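Local structure of MsStt7d protein (Micromonas, 4IX3) at residues P171-A176 with K185-G190; A112-N117 with I175-D180; K78-R83 with L156-E161; K147-L152 with W251-V256; Y71-N76 with C162-R167. The protein probably phosphorylates proteins using ATP, this chain being the catalytic kinase domain of a homolog of the state transition kinase Stt7. All blocks are in the same frame, centred on the assembly; numbering follows the deposited sequence. Where two conformers were deposited one is given.

Overall arrangement
The five contacts lie in the body of a canonical protein kinase fold, and contact 1 holds a ligand of its magnesium ion, D188, where the end of the catalytic loop joins the DLG motif. Contact 2, about 10 Å from contact 1 between centres, shares I175 and A176 with it and ties the same hairpin to the hinge, where K185 bridges E114 and D180. Contacts 3 and 5, with centres about 7 Å apart, clasp the loop after helix 59-76 and that helix's end against helix 141-161 and the strand following it. Contact 4 packs helix 141-161 on helix 246-261 next to contact 1 (centres about 12 Å apart), where L152 meets L174 and L186. L189 CD2 lies 3.7 Å from H166 ND1, consistent with the regulatory-spine pairing of kinases.

Contact 1: P171-A176 with K185-G190; sequences PANLIA and KLIDLG. With MG (magnesium ion), chain E.
The hairpin of strands 174-177 and 183-186, which links the end of the kinase catalytic loop to the DLG motif (D188-L189-G190, the DFG equivalent), is closed here between N173-I175 and K185-D188. I175 and K185 form an antiparallel hydrogen-bonded pair, with I175 N to K185 O at 2.9 Å and K185 N to I175 O at 2.8 Å; L174 and L186 make the adjacent non-hydrogen-bonded pair. Past the strands, I187 N donates to N173 O at 2.9 Å. The N173 amide is turned 71° to the D188 carboxylate, and its ND2 makes only a weak bond to D188 OD2, its stronger partner being D168 O. A water bonded to N173 OD1 also donates weakly to that OD2. With CG anti to the backbone N (chi1 177°), D188 places OD2 2.1 Å from magnesium, whose shell four waters and D168 complete. D188 OD1 accepts from G190 N at 3.0 Å, an Asx turn that helps fix the carboxylate's rotation. L174 and L186 lie side by side, CD2 to CD2 at 3.6 Å, and both press on L152 of helix 141-161, while P171 meets V256 of helix 246-261.

Contact 2: A112-N117 with I175-D180; sequences ANEGEN and IAAEKD
The amide of N117 meets the backbone of A176 with both its ends: OD1 accepts from A176 N at 3.0 Å, in the carbonyl plane and on a lone pair, and ND2 donates to A176 O at 3.0 Å along a nearly straight bond (171°). CG2 of I175 lies off the amide plane, 3.6 Å from N117 OD1. A chi1 of 69°, with CG set between the backbone N and the carbonyl carbon, turns the amide so that both its polar atoms face A176. The second flat pair is the carboxylates of E114 and D180, whose planes are 37° apart; E114 OE1 and D180 OD2 come within 4.2 Å. Between these groups, G115 N closes an Asx turn by donating to N113 OD1, and E114 O accepts a CA-H...O contact from A177 CA at 3.4 Å. This is the kinase hinge joined to strand 174-177; A112 and E114 bind ADP in another structure of this protein. Waters extend the junction, one joining N113 O to E178 OE1 and another E114 O to K179 N. The paired acids are bridged by K185 NZ, which forms salt bridges with both, and by a water donating to both, so their mutual repulsion is probably offset.

Contact 3: K78-R83 with L156-E161; sequences KGTCAR and LARLHE
T80 and R158 meet where the loop after helix 59-76, the kinase alphaC-beta4 loop, crosses the end of helix 141-161, and the two halves of the contact differ in character. The packed half is buried: T80 points toward the helix and slides past L159 in the opposite direction, OG1 lying 3.7 Å from L159 CD2, while C81 SG stands 4.2 Å from L159 CD1. T80 OG1, though beside the leucine, is satisfied by a hydrogen bond with A77 O. The other half is solvent-exposed and held by polar bonds. Bent at chi3 (66°), the R158 chain brings its guanidinium to K78 O, which lies at the edge, near the group's plane. NH2 donates at 2.8 Å, from a position tilted 20° out of the K78 carbonyl plane, and NH1 adds a weak second bond at 3.0 Å. One carbonyl oxygen is thus shared by two N-H groups, limiting rotation of the guanidinium, and the methyl CG2 of T80 covers one of its faces, 3.5 Å from NH1. Around this junction L159, T80 and C81 all touch V73 of helix 59-76; on the strand side, T80 and A82 make backbone hydrogen bonds with L186 of strand 183-186.

Contact 4: K147-L152 with W251-V256; sequences KAMREL and WSAGCV
Segments 147-152 and 251-256 run nearly antiparallel, their axes 163° apart in direction and no closer than 10.8 Å, with L152 and A253 holding the nearest CA pair at 7.6 Å. They belong to helices 141-161 and 246-261, the alphaE and alphaF helices of the kinase C-lobe, in which alphaF is the central buried scaffold. At this separation the join is made by side chains, and all four that touch are buried: M149 and L152 on one helix, A253 and V256 on the other. L152 points toward the other helix and meets V256 tip to tip, CD2 to CG1 at 4.0 Å. Its chi1 of 176° sends the leucine chain directly away from its own backbone N and across the gap. Its CD2 also lies 4.1 Å from A253 CB, so a single methyl bears on both residues of the facing turn. M149 arrives from beside them, crossing V256 obliquely with SD 4.1 Å from V256 CG1. Beyond the pair, the packing adjoins the hairpin of contact 1, L152 touching L186 of strand 183-186 and V256 touching P171 of the catalytic loop. The thioether of M149 is bent at both chi2 and chi3, which brings CE to 3.4 Å from A253 O.

Contact 5: Y71-N76 with C162-R167; sequences YHVHAN and CGVVHR
H72 NE2 donates to the backbone oxygen of C162 at 2.8 Å, with 160° at the hydrogen. The bond ties the C-terminal turn of helix 59-76, the kinase alphaC helix, to the link that leads from helix 141-161 into strand 164-165 and the HRD motif at H166-R167-D168. The oxygen approaches the imidazole at its edge, near the ring plane, and the donor is tilted 18° from the C162 carbonyl plane. A chi1 of -172° swings the H72 ring away from the helix backbone and out to this oxygen. Along the same ring edge, CD2 stands 3.6 Å from V164 CG2, the two side chains sliding past each other in opposite directions. One turn further, N76 CB rests 3.9 Å from C162 CB. The sulfur of C162, modelled in two conformers, lies obliquely to the H72 ring, so its part is tentative. C162 lies at the end of helix 141-161, which closes in a Schellman motif: G163, at positive phi, is the C-prime residue, with G163 N bonded to H160 O and V164 N to L159 O. H72 and V164 both also touch L194 of strand 193-194, the antiparallel partner of strand 164-165. Alongside H72, V73 completes the apolar side, its CG2 lying 4.2 Å from CG2 of V164.

Contact 1: P171-A176 with K185-G190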
# COMPACT_ATOMS: atom_id res chain seq x y z
N PRO B 171 -17.56 -4.66 -2.05
CA PRO B 171 -18.43 -3.85 -1.21
C PRO B 171 -17.76 -2.61 -0.60
O PRO B 171 -18.40 -1.56 -0.46
CB PRO B 171 -18.95 -4.86 -0.18
CG PRO B 171 -18.96 -6.17 -0.95
CD PRO B 171 -17.65 -6.10 -1.70
N ALA B 172 -16.46 -2.68 -0.26
CA ALA B 172 -15.79 -1.54 0.36
C ALA B 172 -15.67 -0.39 -0.65
O ALA B 172 -15.38 0.73 -0.23
CB ALA B 172 -14.38 -1.92 0.85
N ASN B 173 -15.78 -0.68 -1.95
CA ASN B 173 -15.66 0.34 -3.00
C ASN B 173 -17.04 0.73 -3.59
O ASN B 173 -17.09 1.29 -4.69
CB ASN B 173 -14.69 -0.08 -4.10
CG ASN B 173 -13.25 0.18 -3.72
OD1 ASN B 173 -12.99 0.97 -2.81
ND2 ASN B 173 -12.34 -0.49 -4.40
N LEU B 174 -18.09 0.54 -2.79
CA LEU B 174 -19.42 1.02 -3.17
C LEU B 174 -19.94 1.90 -2.06
O LEU B 174 -19.77 1.60 -0.88
CB LEU B 174 -20.35 -0.19 -3.42
CG LEU B 174 -20.01 -0.97 -4.71
CD1 LEU B 174 -20.61 -2.39 -4.67
CD2 LEU B 174 -20.50 -0.21 -5.94
N ILE B 175 -20.67 2.96 -2.45
CA ILE B 175 -21.35 3.86 -1.53
C ILE B 175 -22.81 3.94 -1.98
O ILE B 175 -23.06 4.16 -3.18
CB ILE B 175 -20.73 5.29 -1.52
CG1 ILE B 175 -19.25 5.23 -1.13
CG2 ILE B 175 -21.52 6.20 -0.62
CD1 ILE B 175 -18.58 6.58 -1.23
N ALA B 176 -23.73 3.88 -1.02
CA ALA B 176 -25.14 4.15 -1.34
C ALA B 176 -25.30 5.68 -1.23
O ALA B 176 -25.19 6.22 -0.15
CB ALA B 176 -26.03 3.41 -0.35
N LYS B 185 -22.83 4.02 -6.00
CA LYS B 185 -21.73 4.52 -6.83
C LYS B 185 -20.43 3.79 -6.46
O LYS B 185 -20.19 3.51 -5.28
CB LYS B 185 -21.55 6.04 -6.66
CG LYS B 185 -22.76 6.87 -7.17
CD LYS B 185 -22.52 8.35 -7.00
CE LYS B 185 -23.71 9.15 -7.53
NZ LYS B 185 -23.43 10.62 -7.41
N LEU B 186 -19.62 3.54 -7.47
CA LEU B 186 -18.25 3.01 -7.27
C LEU B 186 -17.32 4.13 -6.80
O LEU B 186 -17.45 5.27 -7.25
CB LEU B 186 -17.73 2.41 -8.56
CG LEU B 186 -18.38 1.03 -8.86
CD1 LEU B 186 -18.33 0.73 -10.34
CD2 LEU B 186 -17.70 -0.10 -8.12
N ILE B 187 -16.34 3.77 -5.99
CA ILE B 187 -15.19 4.64 -5.80
C ILE B 187 -13.95 3.88 -6.25
O ILE B 187 -13.99 2.66 -6.52
CB ILE B 187 -15.00 5.07 -4.35
CG1 ILE B 187 -14.83 3.88 -3.41
CG2 ILE B 187 -16.18 5.95 -3.91
CD1 ILE B 187 -14.13 4.24 -2.10
N ASP B 188 -12.82 4.60 -6.29
CA ASP B 188 -11.48 4.02 -6.34
C ASP B 188 -11.15 3.42 -7.71
O ASP B 188 -11.16 2.18 -7.91
CB ASP B 188 -11.26 3.01 -5.21
CG ASP B 188 -9.88 2.38 -5.33
OD1 ASP B 188 -8.95 3.03 -5.89
OD2 ASP B 188 -9.78 1.15 -4.93
N LEU B 189 -10.81 4.30 -8.65
CA LEU B 189 -10.31 3.90 -9.94
C LEU B 189 -8.77 3.82 -9.92
O LEU B 189 -8.12 3.80 -10.97
CB LEU B 189 -10.76 4.90 -11.02
CG LEU B 189 -12.26 4.89 -11.28
CD1 LEU B 189 -12.73 6.19 -11.91
CD2 LEU B 189 -12.76 3.67 -12.03
N GLY B 190 -8.20 3.58 -8.73
CA GLY B 190 -6.73 3.55 -8.61
C GLY B 190 -6.05 2.39 -9.31
O GLY B 190 -4.88 2.46 -9.69
MG MG E . -8.25 -0.19 -4.58
O HOH W 1 -10.70 1.75 -1.76
O HOH W 2 -7.79 -0.23 -6.59
O HOH W 3 -7.06 1.58 -4.45
O HOH W 4 -8.66 0.02 -2.62
O HOH W 5 -6.66 -1.35 -4.19

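Contact 2: A112-N117 with I175-D180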
# COMPACT_ATOMS: atom_id res chain seq x y z
N ALA B 112 -16.45 14.53 -4.83
CA ALA B 112 -17.50 14.72 -3.86
C ALA B 112 -17.49 13.54 -2.87
O ALA B 112 -17.23 12.39 -3.28
CB ALA B 112 -18.85 14.69 -4.54
N ASN B 113 -17.81 13.83 -1.61
CA ASN B 113 -18.08 12.79 -0.63
C ASN B 113 -19.51 12.30 -0.88
O ASN B 113 -20.48 13.02 -0.59
CB ASN B 113 -17.91 13.34 0.79
CG ASN B 113 -18.08 12.27 1.84
OD1 ASN B 113 -18.70 11.24 1.57
ND2 ASN B 113 -17.54 12.48 3.03
N GLU B 114 -19.65 11.11 -1.46
CA GLU B 114 -20.95 10.58 -1.87
C GLU B 114 -21.71 9.99 -0.67
O GLU B 114 -22.89 9.64 -0.80
CB GLU B 114 -20.77 9.53 -2.95
CG GLU B 114 -20.15 10.12 -4.21
CD GLU B 114 -21.08 10.99 -5.02
OE1 GLU B 114 -22.32 10.91 -4.84
OE2 GLU B 114 -20.58 11.56 -6.01
N GLY B 115 -21.07 9.85 0.48
CA GLY B 115 -21.70 9.31 1.66
C GLY B 115 -20.69 8.77 2.64
O GLY B 115 -19.62 8.31 2.28
N GLU B 116 -21.10 8.81 3.91
CA GLU B 116 -20.26 8.39 5.00
C GLU B 116 -20.04 6.89 5.17
O GLU B 116 -19.06 6.50 5.82
CB GLU B 116 -20.72 9.04 6.30
CG GLU B 116 -20.12 10.43 6.45
CD GLU B 116 -18.63 10.50 6.18
OE1 GLU B 116 -18.17 11.54 5.70
OE2 GLU B 116 -17.88 9.53 6.44
N ASN B 117 -20.82 6.13 4.41
CA ASN B 117 -21.13 4.71 4.49
C ASN B 117 -20.38 4.00 3.39
O ASN B 117 -20.08 4.64 2.38
CB ASN B 117 -22.66 4.46 4.20
CG ASN B 117 -23.09 4.72 2.72
OD1 ASN B 117 -22.89 3.87 1.82
ND2 ASN B 117 -23.79 5.83 2.48
N ILE B 175 -20.67 2.96 -2.45
CA ILE B 175 -21.35 3.86 -1.53
C ILE B 175 -22.81 3.94 -1.98
O ILE B 175 -23.06 4.16 -3.18
CB ILE B 175 -20.73 5.29 -1.52
CG1 ILE B 175 -19.25 5.23 -1.13
CG2 ILE B 175 -21.52 6.20 -0.62
CD1 ILE B 175 -18.58 6.58 -1.23
N ALA B 176 -23.73 3.88 -1.02
CA ALA B 176 -25.14 4.15 -1.34
C ALA B 176 -25.30 5.68 -1.23
O ALA B 176 -25.19 6.22 -0.15
CB ALA B 176 -26.03 3.41 -0.35
N ALA B 177 -25.42 6.35 -2.38
CA ALA B 177 -25.31 7.82 -2.44
C ALA B 177 -26.63 8.48 -2.01
O ALA B 177 -27.56 8.58 -2.82
CB ALA B 177 -24.94 8.20 -3.87
N GLU B 178 -26.72 8.88 -0.75
CA GLU B 178 -27.92 9.48 -0.16
C GLU B 178 -28.48 10.62 -1.01
O GLU B 178 -29.70 10.74 -1.19
CB GLU B 178 -27.52 10.03 1.22
CG GLU B 178 -26.23 10.87 1.10
CD GLU B 178 -25.37 11.20 2.33
OE1 GLU B 178 -24.52 12.11 2.18
OE2 GLU B 178 -25.44 10.56 3.42
N LYS B 179 -27.59 11.44 -1.58
CA LYS B 179 -28.04 12.62 -2.36
C LYS B 179 -28.40 12.33 -3.82
O LYS B 179 -28.85 13.21 -4.57
CB LYS B 179 -26.97 13.71 -2.32
CG LYS B 179 -26.76 14.29 -0.93
CD LYS B 179 -25.78 15.43 -1.07
CE LYS B 179 -25.22 15.84 0.28
NZ LYS B 179 -23.77 16.21 0.16
N ASP B 180 -28.31 11.06 -4.22
CA ASP B 180 -28.86 10.58 -5.47
C ASP B 180 -29.77 9.40 -5.21
O ASP B 180 -29.67 8.36 -5.89
CB ASP B 180 -27.77 10.32 -6.51
CG ASP B 180 -27.15 11.64 -6.95
OD1 ASP B 180 -27.84 12.41 -7.68
OD2 ASP B 180 -25.99 11.96 -6.59
O HOH W 6 -21.75 15.19 -1.81
O HOH W 7 -21.96 13.29 1.76
O HOH W 8 -24.83 11.32 -1.55
O HOH W 9 -24.40 12.05 -4.09

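Contact 3: K78-R83 with L156-E161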
# COMPACT_ATOMS: atom_id res chain seq x y z
N LYS B 78 -20.84 9.37 -16.45
CA LYS B 78 -21.28 10.15 -15.28
C LYS B 78 -22.26 9.35 -14.43
O LYS B 78 -23.15 8.69 -15.00
CB LYS B 78 -21.96 11.45 -15.71
CG LYS B 78 -20.97 12.50 -16.18
CD LYS B 78 -21.67 13.86 -16.25
CE LYS B 78 -20.66 14.98 -16.45
NZ LYS B 78 -20.01 14.79 -17.77
N GLY B 79 -22.11 9.42 -13.11
CA GLY B 79 -22.98 8.75 -12.15
C GLY B 79 -22.58 7.32 -11.85
O GLY B 79 -23.14 6.77 -10.88
N THR B 80 -21.63 6.74 -12.59
CA THR B 80 -21.17 5.39 -12.23
C THR B 80 -20.31 5.41 -10.97
O THR B 80 -20.37 4.45 -10.19
CB THR B 80 -20.41 4.70 -13.37
OG1 THR B 80 -19.25 5.47 -13.73
CG2 THR B 80 -21.31 4.47 -14.58
N CYS B 81 -19.49 6.46 -10.84
CA CYS B 81 -18.51 6.55 -9.76
C CYS B 81 -18.66 7.84 -8.98
O CYS B 81 -19.36 8.77 -9.46
CB CYS B 81 -17.13 6.50 -10.40
SG CYS B 81 -16.73 5.01 -11.32
N ALA B 82 -18.02 7.98 -7.83
CA ALA B 82 -18.02 9.24 -7.11
C ALA B 82 -17.63 10.40 -8.05
O ALA B 82 -16.68 10.30 -8.87
CB ALA B 82 -17.04 9.21 -5.96
N ARG B 83 -18.37 11.52 -7.92
CA ARG B 83 -18.18 12.64 -8.84
C ARG B 83 -16.77 13.24 -8.68
O ARG B 83 -16.36 13.58 -7.58
CB ARG B 83 -19.23 13.70 -8.53
CG ARG B 83 -19.06 14.99 -9.35
CD ARG B 83 -20.30 15.91 -9.25
NE ARG B 83 -20.71 16.19 -7.87
CZ ARG B 83 -20.34 17.26 -7.16
NH1 ARG B 83 -19.54 18.18 -7.70
NH2 ARG B 83 -20.85 17.43 -5.93
N LEU B 156 -21.02 -0.95 -14.26
CA LEU B 156 -19.92 -1.68 -14.89
C LEU B 156 -20.07 -1.79 -16.40
O LEU B 156 -19.11 -1.63 -17.15
CB LEU B 156 -19.71 -3.05 -14.22
CG LEU B 156 -19.21 -2.98 -12.78
CD1 LEU B 156 -19.25 -4.34 -12.13
CD2 LEU B 156 -17.78 -2.42 -12.77
N ALA B 157 -21.30 -2.05 -16.87
CA ALA B 157 -21.54 -2.10 -18.30
C ALA B 157 -21.20 -0.76 -18.96
O ALA B 157 -20.59 -0.73 -20.03
CB ALA B 157 -22.97 -2.49 -18.60
N ARG B 158 -21.60 0.36 -18.32
CA ARG B 158 -21.26 1.67 -18.90
C ARG B 158 -19.75 1.94 -18.85
O ARG B 158 -19.17 2.48 -19.82
CB ARG B 158 -22.00 2.75 -18.11
CG ARG B 158 -23.49 2.77 -18.42
CD ARG B 158 -24.26 3.76 -17.53
NE ARG B 158 -23.82 5.11 -17.84
CZ ARG B 158 -23.84 6.14 -17.00
NH1 ARG B 158 -24.22 5.97 -15.73
NH2 ARG B 158 -23.46 7.33 -17.43
N LEU B 159 -19.04 1.53 -17.78
CA LEU B 159 -17.58 1.65 -17.76
C LEU B 159 -16.94 0.83 -18.87
O LEU B 159 -16.10 1.31 -19.65
CB LEU B 159 -17.04 1.26 -16.39
CG LEU B 159 -17.37 2.29 -15.30
CD1 LEU B 159 -17.13 1.75 -13.90
CD2 LEU B 159 -16.61 3.60 -15.44
N HIS B 160 -17.39 -0.42 -18.98
CA HIS B 160 -16.81 -1.27 -20.01
C HIS B 160 -17.02 -0.74 -21.42
O HIS B 160 -16.14 -0.85 -22.29
CB HIS B 160 -17.31 -2.72 -19.92
CG HIS B 160 -17.01 -3.35 -18.59
ND1 HIS B 160 -17.69 -4.42 -18.10
CD2 HIS B 160 -16.08 -2.99 -17.63
CE1 HIS B 160 -17.22 -4.73 -16.88
NE2 HIS B 160 -16.23 -3.87 -16.58
N GLU B 161 -18.20 -0.16 -21.66
CA GLU B 161 -18.56 0.41 -22.96
C GLU B 161 -17.59 1.53 -23.37
O GLU B 161 -17.35 1.76 -24.55
CB GLU B 161 -20.02 0.92 -22.89
CG GLU B 161 -20.69 1.38 -24.18
CD GLU B 161 -22.09 1.95 -23.92
OE1 GLU B 161 -22.72 1.67 -22.85
OE2 GLU B 161 -22.58 2.73 -24.76

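Contact 4: K147-L152 with W251-V256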
# COMPACT_ATOMS: atom_id res chain seq x y z
N LYS B 147 -31.62 -4.82 -6.15
CA LYS B 147 -31.44 -3.40 -6.41
C LYS B 147 -29.96 -3.06 -6.61
O LYS B 147 -29.57 -2.35 -7.55
CB LYS B 147 -32.06 -2.56 -5.32
CG LYS B 147 -32.00 -1.05 -5.59
CD LYS B 147 -32.66 -0.25 -4.46
CE LYS B 147 -33.00 1.20 -4.80
NZ LYS B 147 -31.75 2.00 -5.00
N ALA B 148 -29.11 -3.54 -5.69
CA ALA B 148 -27.68 -3.22 -5.75
C ALA B 148 -27.06 -3.80 -7.00
O ALA B 148 -26.23 -3.15 -7.65
CB ALA B 148 -26.96 -3.78 -4.54
N MET B 149 -27.36 -5.06 -7.34
CA MET B 149 -26.75 -5.68 -8.49
C MET B 149 -27.20 -5.02 -9.79
O MET B 149 -26.40 -4.92 -10.73
CB MET B 149 -26.93 -7.20 -8.50
CG MET B 149 -26.17 -7.95 -7.41
SD MET B 149 -24.37 -7.66 -7.40
CE MET B 149 -23.98 -8.36 -9.00
N ARG B 150 -28.46 -4.60 -9.86
CA ARG B 150 -28.89 -3.94 -11.09
C ARG B 150 -28.07 -2.65 -11.26
O ARG B 150 -27.63 -2.36 -12.39
CB ARG B 150 -30.40 -3.63 -11.00
CG ARG B 150 -30.99 -3.06 -12.28
CD ARG B 150 -32.45 -2.68 -12.12
NE ARG B 150 -33.31 -3.85 -11.94
CZ ARG B 150 -33.90 -4.19 -10.80
NH1 ARG B 150 -33.71 -3.44 -9.72
NH2 ARG B 150 -34.73 -5.24 -10.78
N GLU B 151 -27.89 -1.91 -10.16
CA GLU B 151 -27.11 -0.66 -10.25
C GLU B 151 -25.63 -0.91 -10.54
O GLU B 151 -25.03 -0.27 -11.41
CB GLU B 151 -27.30 0.12 -8.95
CG GLU B 151 -28.73 0.60 -8.82
CD GLU B 151 -29.09 1.10 -7.44
OE1 GLU B 151 -30.29 1.48 -7.26
OE2 GLU B 151 -28.25 1.11 -6.50
N LEU B 152 -25.04 -1.87 -9.85
CA LEU B 152 -23.63 -2.19 -10.06
C LEU B 152 -23.36 -2.72 -11.47
O LEU B 152 -22.42 -2.26 -12.15
CB LEU B 152 -23.20 -3.26 -9.06
CG LEU B 152 -21.75 -3.77 -9.25
CD1 LEU B 152 -20.73 -2.62 -9.15
CD2 LEU B 152 -21.48 -4.82 -8.17
N TRP B 251 -16.39 -11.33 -12.33
CA TRP B 251 -16.12 -12.23 -11.18
C TRP B 251 -16.26 -11.46 -9.88
O TRP B 251 -16.93 -11.88 -8.94
CB TRP B 251 -14.72 -12.78 -11.31
CG TRP B 251 -14.35 -13.61 -10.10
CD1 TRP B 251 -13.81 -13.16 -8.90
CD2 TRP B 251 -14.42 -15.06 -9.99
NE1 TRP B 251 -13.65 -14.19 -8.02
CE2 TRP B 251 -13.98 -15.38 -8.63
CE3 TRP B 251 -14.87 -16.09 -10.82
CZ2 TRP B 251 -13.93 -16.69 -8.17
CZ3 TRP B 251 -14.84 -17.40 -10.34
CH2 TRP B 251 -14.41 -17.69 -9.03
N SER B 252 -15.66 -10.24 -9.80
CA SER B 252 -15.81 -9.46 -8.59
C SER B 252 -17.26 -9.08 -8.28
O SER B 252 -17.65 -9.10 -7.13
CB SER B 252 -15.01 -8.15 -8.71
OG SER B 252 -13.64 -8.39 -9.00
N ALA B 253 -18.04 -8.79 -9.33
CA ALA B 253 -19.46 -8.47 -9.13
C ALA B 253 -20.20 -9.73 -8.61
O ALA B 253 -21.10 -9.58 -7.79
CB ALA B 253 -20.10 -7.99 -10.42
N GLY B 254 -19.82 -10.93 -9.06
CA GLY B 254 -20.41 -12.16 -8.48
C GLY B 254 -20.09 -12.33 -7.00
O GLY B 254 -20.97 -12.65 -6.22
N CYS B 255 -18.87 -11.93 -6.60
CA CYS B 255 -18.55 -11.90 -5.18
C CYS B 255 -19.40 -10.93 -4.41
O CYS B 255 -19.86 -11.25 -3.32
CB CYS B 255 -17.06 -11.57 -4.97
SG CYS B 255 -15.89 -12.82 -5.58
N VAL B 256 -19.59 -9.72 -4.96
CA VAL B 256 -20.47 -8.75 -4.28
C VAL B 256 -21.87 -9.39 -4.14
O VAL B 256 -22.47 -9.26 -3.08
CB VAL B 256 -20.59 -7.46 -5.13
CG1 VAL B 256 -21.67 -6.51 -4.59
CG2 VAL B 256 -19.24 -6.73 -5.16

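Contact 5: Y71-N76 with C162-R167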
# COMPACT_ATOMS: atom_id res chain seq x y z
N TYR B 71 -10.80 11.49 -15.35
CA TYR B 71 -11.28 12.45 -16.35
C TYR B 71 -12.06 11.72 -17.42
O TYR B 71 -13.09 12.20 -17.90
CB TYR B 71 -10.11 13.23 -16.97
CG TYR B 71 -9.66 14.40 -16.12
CD1 TYR B 71 -10.41 15.57 -16.06
CD2 TYR B 71 -8.43 14.39 -15.47
CE1 TYR B 71 -10.01 16.70 -15.33
CE2 TYR B 71 -8.00 15.52 -14.77
CZ TYR B 71 -8.79 16.64 -14.66
OH TYR B 71 -8.36 17.73 -13.93
N HIS B 72 -11.57 10.55 -17.85
CA HIS B 72 -12.29 9.77 -18.87
C HIS B 72 -13.69 9.39 -18.40
O HIS B 72 -14.65 9.47 -19.18
CB HIS B 72 -11.48 8.52 -19.23
CG HIS B 72 -12.03 7.75 -20.39
ND1 HIS B 72 -11.91 8.17 -21.67
CD2 HIS B 72 -12.70 6.53 -20.42
CE1 HIS B 72 -12.49 7.27 -22.48
NE2 HIS B 72 -12.96 6.25 -21.71
N VAL B 73 -13.78 8.90 -17.17
CA VAL B 73 -15.08 8.49 -16.60
C VAL B 73 -16.02 9.67 -16.40
O VAL B 73 -17.23 9.57 -16.64
CB VAL B 73 -14.88 7.72 -15.28
CG1 VAL B 73 -16.20 7.49 -14.54
CG2 VAL B 73 -14.24 6.38 -15.61
N HIS B 74 -15.47 10.82 -16.01
CA HIS B 74 -16.29 12.00 -15.84
C HIS B 74 -16.88 12.42 -17.20
O HIS B 74 -18.05 12.82 -17.28
CB HIS B 74 -15.43 13.14 -15.30
CG HIS B 74 -16.22 14.40 -15.13
ND1 HIS B 74 -16.88 14.70 -14.00
CD2 HIS B 74 -16.47 15.43 -16.03
CE1 HIS B 74 -17.47 15.90 -14.14
NE2 HIS B 74 -17.21 16.35 -15.38
N ALA B 75 -16.12 12.28 -18.29
CA ALA B 75 -16.60 12.64 -19.61
C ALA B 75 -17.58 11.64 -20.18
O ALA B 75 -18.46 12.07 -20.94
CB ALA B 75 -15.42 12.82 -20.56
N ASN B 76 -17.42 10.35 -19.85
CA ASN B 76 -18.07 9.26 -20.59
C ASN B 76 -19.04 8.37 -19.82
O ASN B 76 -19.84 7.65 -20.44
CB ASN B 76 -17.04 8.38 -21.29
CG ASN B 76 -16.31 9.14 -22.37
OD1 ASN B 76 -15.12 9.53 -22.25
ND2 ASN B 76 -17.03 9.42 -23.43
N CYS B 162 -17.04 2.24 -22.40
CA CYS B 162 -16.06 3.27 -22.72
C CYS B 162 -14.64 2.83 -22.44
O CYS B 162 -13.72 3.66 -22.40
CB CYS B 162 -16.41 4.60 -22.07
SG CYS B 162 -16.13 4.67 -20.29
N GLY B 163 -14.44 1.52 -22.34
CA GLY B 163 -13.11 0.93 -22.29
C GLY B 163 -12.48 0.80 -20.91
O GLY B 163 -11.33 0.40 -20.83
N VAL B 164 -13.18 1.13 -19.85
CA VAL B 164 -12.63 1.08 -18.51
C VAL B 164 -12.96 -0.21 -17.80
O VAL B 164 -14.16 -0.57 -17.76
CB VAL B 164 -13.13 2.30 -17.71
CG1 VAL B 164 -12.63 2.25 -16.26
CG2 VAL B 164 -12.66 3.60 -18.40
N VAL B 165 -11.95 -0.86 -17.26
CA VAL B 165 -12.14 -1.99 -16.35
C VAL B 165 -11.75 -1.52 -14.96
O VAL B 165 -10.63 -0.98 -14.79
CB VAL B 165 -11.36 -3.24 -16.79
CG1 VAL B 165 -11.48 -4.38 -15.79
CG2 VAL B 165 -11.84 -3.64 -18.17
N HIS B 166 -12.63 -1.67 -13.98
CA HIS B 166 -12.43 -1.00 -12.69
C HIS B 166 -11.32 -1.73 -11.92
O HIS B 166 -10.45 -1.09 -11.31
CB HIS B 166 -13.78 -1.02 -11.93
CG HIS B 166 -13.68 -0.45 -10.57
ND1 HIS B 166 -14.17 0.77 -10.17
CD2 HIS B 166 -13.07 -1.01 -9.47
CE1 HIS B 166 -13.88 0.96 -8.86
NE2 HIS B 166 -13.23 -0.16 -8.44
N ARG B 167 -11.37 -3.06 -11.92
CA ARG B 167 -10.32 -3.87 -11.31
C ARG B 167 -10.45 -4.09 -9.80
O ARG B 167 -9.87 -5.03 -9.26
CB ARG B 167 -8.94 -3.28 -11.63
CG ARG B 167 -7.97 -4.28 -12.25
CD ARG B 167 -6.55 -4.02 -11.80
NE ARG B 167 -5.61 -4.02 -12.91
CZ ARG B 167 -4.80 -5.04 -13.20
NH1 ARG B 167 -4.82 -6.14 -12.46
NH2 ARG B 167 -3.98 -4.96 -14.24